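Local coordinates for probable 2-dehydro-3-deoxygalactonokinase DgoK1 (Sinorhizobium meliloti, PDB 3T69), which probably phosphorylates 2-dehydro-3-deoxy-D-galactonate with ATP, the second of three steps in D-galactonate degradation, at residues Leu65-Cys70 with Arg106-Leu111; Gln77-Ala82 with Thr99-Val104; Thr202-Arg207 with Ser241-Gly246. All blocks are in the same frame, centred on the assembly; numbering follows the deposited sequence.

Contact 1 (Leu65-Cys70 with Arg106-Leu111)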
# COMPACT_ATOMS: atom_id res chain seq x y z
N LEU B 65 16.29 37.17 -16.87
CA LEU B 65 14.95 36.75 -17.17
C LEU B 65 14.48 36.23 -15.87
O LEU B 65 15.18 35.43 -15.26
CB LEU B 65 14.95 35.65 -18.23
CG LEU B 65 13.56 35.15 -18.64
CD1 LEU B 65 12.81 36.14 -19.58
CD2 LEU B 65 13.65 33.71 -19.23
N PRO B 66 13.29 36.69 -15.42
CA PRO B 66 12.75 36.29 -14.13
C PRO B 66 12.26 34.85 -14.22
O PRO B 66 12.23 34.31 -15.32
CB PRO B 66 11.56 37.25 -13.93
CG PRO B 66 11.18 37.68 -15.30
CD PRO B 66 12.31 37.44 -16.23
N ILE B 67 11.89 34.25 -13.09
CA ILE B 67 11.52 32.82 -13.00
C ILE B 67 10.35 32.62 -12.06
O ILE B 67 10.37 33.05 -10.91
CB ILE B 67 12.69 31.98 -12.48
CG1 ILE B 67 13.99 32.42 -13.14
CG2 ILE B 67 12.43 30.52 -12.69
CD1 ILE B 67 15.01 31.29 -13.31
N ILE B 68 9.34 31.93 -12.57
CA ILE B 68 8.16 31.58 -11.82
C ILE B 68 8.10 30.05 -11.74
O ILE B 68 8.21 29.35 -12.76
CB ILE B 68 6.93 32.20 -12.45
CG1 ILE B 68 5.69 32.00 -11.57
CG2 ILE B 68 6.76 31.72 -13.85
CD1 ILE B 68 5.83 32.63 -10.17
N ILE B 69 7.99 29.54 -10.51
CA ILE B 69 8.09 28.12 -10.24
C ILE B 69 6.96 27.65 -9.37
O ILE B 69 6.68 28.25 -8.34
CB ILE B 69 9.36 27.77 -9.49
CG1 ILE B 69 10.59 28.47 -10.11
CG2 ILE B 69 9.49 26.29 -9.45
CD1 ILE B 69 11.92 28.15 -9.41
N CYS B 70 6.33 26.56 -9.78
CA CYS B 70 5.31 25.91 -8.99
C CYS B 70 5.82 24.52 -8.57
O CYS B 70 6.81 24.03 -9.12
CB CYS B 70 4.00 25.84 -9.80
SG CYS B 70 4.01 24.65 -11.16
N ARG B 106 18.26 37.81 -10.64
CA ARG B 106 16.90 37.56 -11.14
C ARG B 106 15.89 37.46 -10.07
O ARG B 106 16.21 37.11 -8.92
CB ARG B 106 16.78 36.33 -12.01
CG ARG B 106 17.95 35.39 -12.02
CD ARG B 106 17.59 34.22 -12.86
NE ARG B 106 18.71 33.81 -13.69
CZ ARG B 106 18.74 33.92 -15.02
NH1 ARG B 106 17.71 34.47 -15.69
NH2 ARG B 106 19.81 33.47 -15.68
N ASP B 107 14.67 37.81 -10.48
CA ASP B 107 13.52 37.80 -9.63
C ASP B 107 12.88 36.43 -9.73
O ASP B 107 12.17 36.12 -10.68
CB ASP B 107 12.55 38.90 -10.04
CG ASP B 107 11.30 38.94 -9.18
OD1 ASP B 107 10.90 37.92 -8.58
OD2 ASP B 107 10.65 39.98 -9.11
N ILE B 108 13.17 35.59 -8.74
CA ILE B 108 12.74 34.19 -8.69
C ILE B 108 11.67 34.08 -7.62
O ILE B 108 11.93 34.36 -6.44
CB ILE B 108 13.94 33.25 -8.31
CG1 ILE B 108 15.14 33.50 -9.20
CG2 ILE B 108 13.55 31.78 -8.39
CD1 ILE B 108 16.21 32.41 -9.12
N ARG B 109 10.47 33.65 -8.02
CA ARG B 109 9.40 33.35 -7.08
C ARG B 109 8.91 31.91 -7.22
O ARG B 109 8.87 31.36 -8.33
CB ARG B 109 8.21 34.26 -7.34
CG ARG B 109 8.57 35.65 -7.78
CD ARG B 109 8.32 36.62 -6.68
NE ARG B 109 8.73 37.98 -7.00
CZ ARG B 109 7.90 39.02 -7.02
NH1 ARG B 109 6.62 38.86 -6.75
NH2 ARG B 109 8.36 40.21 -7.32
N ILE B 110 8.47 31.35 -6.10
CA ILE B 110 7.75 30.07 -6.03
C ILE B 110 6.33 30.27 -5.51
O ILE B 110 6.14 30.91 -4.48
CB ILE B 110 8.37 29.09 -5.05
CG1 ILE B 110 9.87 29.01 -5.25
CG2 ILE B 110 7.70 27.72 -5.20
CD1 ILE B 110 10.46 27.67 -4.82
N LEU B 111 5.36 29.66 -6.21
CA LEU B 111 3.94 29.66 -5.82
C LEU B 111 3.56 28.78 -4.60
O LEU B 111 4.00 27.65 -4.43
CB LEU B 111 3.07 29.27 -7.04
CG LEU B 111 3.37 30.06 -8.34
CD1 LEU B 111 2.61 29.57 -9.58
CD2 LEU B 111 3.09 31.54 -8.14
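Arg106 folds back along Leu65 and Ile67, and its side chain can be followed atom by atom. CB lies 3.7 Å from Leu65 O. CD touches both that oxygen and the methyl end of Ile67, with Arg106 CD 3.9 Å from Ile67 CD1. The bend at chi3 (139°) then swings the guanidinium round, so that NH1 donates to Leu65 O at 2.7 Å. The bond meets an oxygen lone pair in the carbonyl plane and lies close to the guanidinium plane; NH1 also reaches Pro62 O. Beyond this end, strands 67-70 and 108-110 run parallel. Ile67 and Ile69 each give both N and O to the opposite strand, as in Arg109 N to Ile67 O, 3.0 Å. Strand 67-71 is bonded on its other edge to strand 9-14, a strand order consistent with the ribonuclease H-like fold of the ASKHA kinases. On one face, Ile69 CD1 touches Ile108 CG2 at 4.1 Å, beside Leu52 of helix 50-58. On the other, Ile68 CD1 meets Leu111 CD2 at 3.6 Å. On that face, too, Arg109 grips Asp107 side-on, NE to OD1 at 2.7 Å and NH2 to OD2, both through syn lone pairs.

Contact 2 (Gln77-Ala82 with Thr99-Val104). With SO4 (sulfate ion), chain F.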
# COMPACT_ATOMS: atom_id res chain seq x y z
N GLN B 77 11.03 20.29 2.50
CA GLN B 77 12.21 19.45 2.18
C GLN B 77 12.71 19.82 0.79
O GLN B 77 13.22 18.95 0.03
CB GLN B 77 11.82 17.96 2.17
CG GLN B 77 10.57 17.59 2.98
CD GLN B 77 9.20 17.89 2.25
OE1 GLN B 77 8.78 17.16 1.30
NE2 GLN B 77 8.50 18.94 2.72
N GLY B 78 12.53 21.10 0.44
CA GLY B 78 12.78 21.57 -0.89
C GLY B 78 13.62 22.81 -0.87
O GLY B 78 14.38 23.04 0.07
N TRP B 79 13.48 23.62 -1.92
CA TRP B 79 14.26 24.84 -2.03
C TRP B 79 14.02 25.85 -0.92
O TRP B 79 14.94 26.25 -0.24
CB TRP B 79 14.05 25.51 -3.38
CG TRP B 79 15.23 26.41 -3.76
CD1 TRP B 79 16.28 26.79 -2.95
CD2 TRP B 79 15.46 27.05 -5.03
NE1 TRP B 79 17.15 27.58 -3.65
CE2 TRP B 79 16.68 27.77 -4.93
CE3 TRP B 79 14.76 27.08 -6.25
CZ2 TRP B 79 17.19 28.52 -5.97
CZ3 TRP B 79 15.29 27.81 -7.30
CH2 TRP B 79 16.49 28.52 -7.16
N LYS B 80 12.78 26.30 -0.78
CA LYS B 80 12.39 27.21 0.27
C LYS B 80 10.91 27.02 0.50
O LYS B 80 10.16 26.87 -0.45
CB LYS B 80 12.68 28.65 -0.12
CG LYS B 80 12.51 29.59 1.03
CD LYS B 80 13.05 30.93 0.70
CE LYS B 80 12.64 31.93 1.75
NZ LYS B 80 12.85 33.27 1.18
N GLU B 81 10.49 26.97 1.77
CA GLU B 81 9.09 26.72 2.06
C GLU B 81 8.24 27.87 1.47
O GLU B 81 8.38 29.03 1.85
CB GLU B 81 8.88 26.51 3.59
CG GLU B 81 7.45 26.79 4.08
CD GLU B 81 6.97 25.91 5.26
OE1 GLU B 81 5.74 26.02 5.58
OE2 GLU B 81 7.78 25.12 5.85
N ALA B 82 7.40 27.55 0.49
CA ALA B 82 6.39 28.49 -0.02
C ALA B 82 5.20 28.27 0.90
O ALA B 82 5.22 27.37 1.71
CB ALA B 82 6.06 28.15 -1.46
N THR B 99 6.52 33.35 -3.11
CA THR B 99 7.62 33.51 -2.17
C THR B 99 8.93 33.70 -2.94
O THR B 99 9.25 32.93 -3.81
CB THR B 99 7.70 32.23 -1.23
OG1 THR B 99 6.57 32.16 -0.36
CG2 THR B 99 8.97 32.18 -0.43
N ALA B 100 9.71 34.73 -2.59
CA ALA B 100 10.94 35.00 -3.33
C ALA B 100 12.04 34.02 -2.92
O ALA B 100 12.09 33.59 -1.78
CB ALA B 100 11.40 36.43 -3.11
N ILE B 101 12.89 33.69 -3.88
CA ILE B 101 14.22 33.15 -3.62
C ILE B 101 15.22 34.28 -3.84
O ILE B 101 15.27 34.86 -4.93
CB ILE B 101 14.52 31.91 -4.49
CG1 ILE B 101 13.42 30.89 -4.24
CG2 ILE B 101 15.96 31.40 -4.26
CD1 ILE B 101 13.79 29.54 -4.43
N PRO B 102 15.97 34.64 -2.79
CA PRO B 102 16.85 35.80 -2.93
C PRO B 102 17.84 35.58 -4.09
O PRO B 102 18.39 34.51 -4.23
CB PRO B 102 17.59 35.86 -1.57
CG PRO B 102 16.69 35.16 -0.62
CD PRO B 102 16.07 34.04 -1.44
N ASP B 103 17.99 36.59 -4.93
CA ASP B 103 19.00 36.55 -6.00
C ASP B 103 19.17 37.97 -6.54
O ASP B 103 18.19 38.67 -6.78
CB ASP B 103 18.61 35.54 -7.11
CG ASP B 103 19.75 35.31 -8.12
OD1 ASP B 103 20.90 35.75 -7.87
OD2 ASP B 103 19.52 34.69 -9.18
N VAL B 104 20.40 38.42 -6.68
CA VAL B 104 20.62 39.78 -7.15
C VAL B 104 20.36 39.86 -8.69
O VAL B 104 19.84 40.85 -9.20
CB VAL B 104 22.01 40.34 -6.70
CG1 VAL B 104 23.16 39.31 -6.93
CG2 VAL B 104 22.34 41.66 -7.38
S SO4 F . 8.96 37.08 0.34
O1 SO4 F . 10.17 36.27 0.43
O2 SO4 F . 8.11 36.78 1.46
O3 SO4 F . 9.22 38.50 0.25
O4 SO4 F . 8.28 36.80 -0.93
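Where Trp79 and Lys80 reach Ile101 and Ala100, the loop that follows strand 67-71 packs against the short strand 99-101, an antiparallel neighbour of strand 108-116 in the N-terminal sheet. Ile101 stands over one face of the Trp79 indole. Its CD1 lies above the six-membered ring in a CH-pi contact, modelled too closely for its exact spacing to be trusted, while CG2 lies over the same face, 3.6 Å from Trp79 CZ2. The indole is turned into this place by a chi1 of -156°, which sets CG far from the backbone N. Phe48 stacks on the same ring system and His49 meets it edge-to-face. A serine in place of Trp79 would probably leave the Ile101 methyl groups without their aromatic cover and Phe48 without its stacking partner. Further along, Thr99 CG2 comes to 3.9 Å from Glu81 O, and its OG1 lies near Ala82 CA. Lys80 instead extends fully, and its NZ donates to Ala100 O at 3.1 Å, nearly in line with the C=O bond. Ala100 N donates to sulfate O4 at 3.0 Å and, weakly, to O1. Because Lys80 NZ stands 4.1 Å from sulfate O1, its positive charge is likely to add to the pull of the backbone N-H on the anion, which probably came from the crystallisation liquor.

Contact 3 (Thr202-Arg207 with Ser241-Gly246)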
# COMPACT_ATOMS: atom_id res chain seq x y z
N THR B 202 -9.65 -3.49 -16.48
CA THR B 202 -10.98 -3.00 -16.09
C THR B 202 -11.73 -3.95 -15.18
O THR B 202 -12.66 -3.52 -14.48
CB THR B 202 -11.90 -2.63 -17.30
OG1 THR B 202 -12.10 -3.78 -18.15
CG2 THR B 202 -11.31 -1.49 -18.09
N ASP B 203 -11.38 -5.24 -15.22
CA ASP B 203 -11.94 -6.18 -14.23
C ASP B 203 -11.51 -5.75 -12.81
O ASP B 203 -12.38 -5.62 -11.93
CB ASP B 203 -11.50 -7.64 -14.47
CG ASP B 203 -12.11 -8.27 -15.73
OD1 ASP B 203 -13.15 -7.75 -16.24
OD2 ASP B 203 -11.51 -9.30 -16.20
N ALA B 204 -10.20 -5.52 -12.63
CA ALA B 204 -9.60 -5.07 -11.37
C ALA B 204 -10.30 -3.82 -10.84
O ALA B 204 -10.75 -3.79 -9.67
CB ALA B 204 -8.15 -4.81 -11.55
N VAL B 205 -10.43 -2.83 -11.72
CA VAL B 205 -11.11 -1.56 -11.41
C VAL B 205 -12.55 -1.77 -11.02
O VAL B 205 -13.06 -1.10 -10.14
CB VAL B 205 -11.08 -0.56 -12.62
CG1 VAL B 205 -11.89 0.68 -12.33
CG2 VAL B 205 -9.66 -0.19 -13.00
N SER B 206 -13.22 -2.68 -11.69
CA SER B 206 -14.62 -2.87 -11.35
C SER B 206 -14.78 -3.67 -10.03
O SER B 206 -15.51 -3.24 -9.14
CB SER B 206 -15.38 -3.52 -12.53
OG SER B 206 -15.21 -2.74 -13.73
N ARG B 207 -14.08 -4.79 -9.87
CA ARG B 207 -14.33 -5.55 -8.64
C ARG B 207 -13.91 -4.74 -7.42
O ARG B 207 -14.58 -4.78 -6.38
CB ARG B 207 -13.78 -6.99 -8.64
CG ARG B 207 -12.39 -7.19 -9.24
CD ARG B 207 -12.07 -8.68 -9.33
NE ARG B 207 -12.69 -9.45 -8.23
CZ ARG B 207 -12.40 -10.72 -7.95
NH1 ARG B 207 -11.48 -11.37 -8.65
NH2 ARG B 207 -13.01 -11.33 -6.95
N SER B 241 -2.59 -2.28 -10.90
CA SER B 241 -2.91 -0.91 -11.17
C SER B 241 -4.41 -0.75 -11.05
O SER B 241 -4.90 0.19 -10.40
CB SER B 241 -2.45 -0.53 -12.56
OG SER B 241 -2.83 0.82 -12.79
N GLY B 242 -5.13 -1.70 -11.63
CA GLY B 242 -6.54 -1.62 -11.64
C GLY B 242 -7.14 -1.58 -10.27
O GLY B 242 -8.14 -0.85 -10.04
N THR B 243 -6.57 -2.35 -9.34
CA THR B 243 -7.13 -2.44 -7.98
C THR B 243 -7.05 -1.11 -7.27
O THR B 243 -8.05 -0.59 -6.69
CB THR B 243 -6.42 -3.55 -7.11
OG1 THR B 243 -6.56 -4.84 -7.73
CG2 THR B 243 -7.01 -3.57 -5.71
N LEU B 244 -5.84 -0.57 -7.31
CA LEU B 244 -5.54 0.71 -6.70
C LEU B 244 -6.45 1.78 -7.25
O LEU B 244 -7.04 2.57 -6.48
CB LEU B 244 -4.10 1.08 -6.99
CG LEU B 244 -3.11 0.20 -6.24
CD1 LEU B 244 -1.72 0.68 -6.53
CD2 LEU B 244 -3.42 0.16 -4.67
N ILE B 245 -6.58 1.80 -8.59
CA ILE B 245 -7.37 2.81 -9.22
C ILE B 245 -8.86 2.60 -8.91
O ILE B 245 -9.62 3.57 -8.64
CB ILE B 245 -7.06 2.97 -10.74
CG1 ILE B 245 -5.69 3.59 -10.92
CG2 ILE B 245 -8.07 3.94 -11.35
CD1 ILE B 245 -4.99 3.26 -12.22
N GLY B 246 -9.30 1.34 -8.91
CA GLY B 246 -10.70 1.11 -8.62
C GLY B 246 -11.02 1.66 -7.26
O GLY B 246 -12.11 2.20 -7.01
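A close, parallel helix-helix contact joins Ala204 and Val205 of helix 199-210 to Gly242 and Gly246 of helix 233-252, in the helical region lying between strands 162-169 and 261-264 in the chain. The local axes approach to 6.9 Å and cross at -33°, in the right-handed sense. Such closeness depends on bare backbone: Val205 CA and Gly246 CA are 3.9 Å apart. Ala204 points its CB toward the other helix, resting 3.6 Å from Gly242 CA and also against the backbone N of Thr243. A CB on Gly242 would run into that same methyl, and one on Gly246 would run into Val205 O. The two glycines, four residues apart, form a GxxxG motif, whose smooth face lets helices meet through their main chains. Accordingly, Val205 CA lies 3.3 Å from Gly242 O and Gly246 CA lies 3.6 Å from Val205 O, both as CA-H...O contacts. Gly242 O meanwhile accepts the helical bond from Gly246 N. Val205 straddles the glycine pair with its two methyls: CG1 is anti to the backbone N (chi1 174°), which leaves CG2 beside that N, 3.4 Å from Gly242 O, while CG1 lies 3.9 Å from Gly246 CA. Thr243 turns from the seam, its OG1 bonded to Gln239 O within its own helix and its side chain against Leu218 and Leu219 of helix 215-228. Ser206 points away from the glycine helix, its OG donating to Thr202 O and also bonded to Gln281 NE2. Arg207 separately passes Leu218, and its NH2 reaches Arg120 O of the second subunit.

Overall arrangement
Contacts 1 and 2 reach one sheet, their centres about 9 Å apart: strand 108-116 pairs in parallel with 67-71 in contact 1 and antiparallel with 99-101 of contact 2, where Thr99 and Ile101 are bonded to Ile110 and Ile108. Contact 1 is buried and knit by backbone hydrogen bonds with aliphatic cover. Contact 2 is partly exposed, mixing an aromatic face with a lysine-to-carbonyl bond and a sulfate. Contact 3, its centre about 40 Å from those of both and across the chain's centre, shares no element with them. It is buried like contact 1, yet no hydrogen bond crosses it; close backbone packing of helices replaces strand pairing.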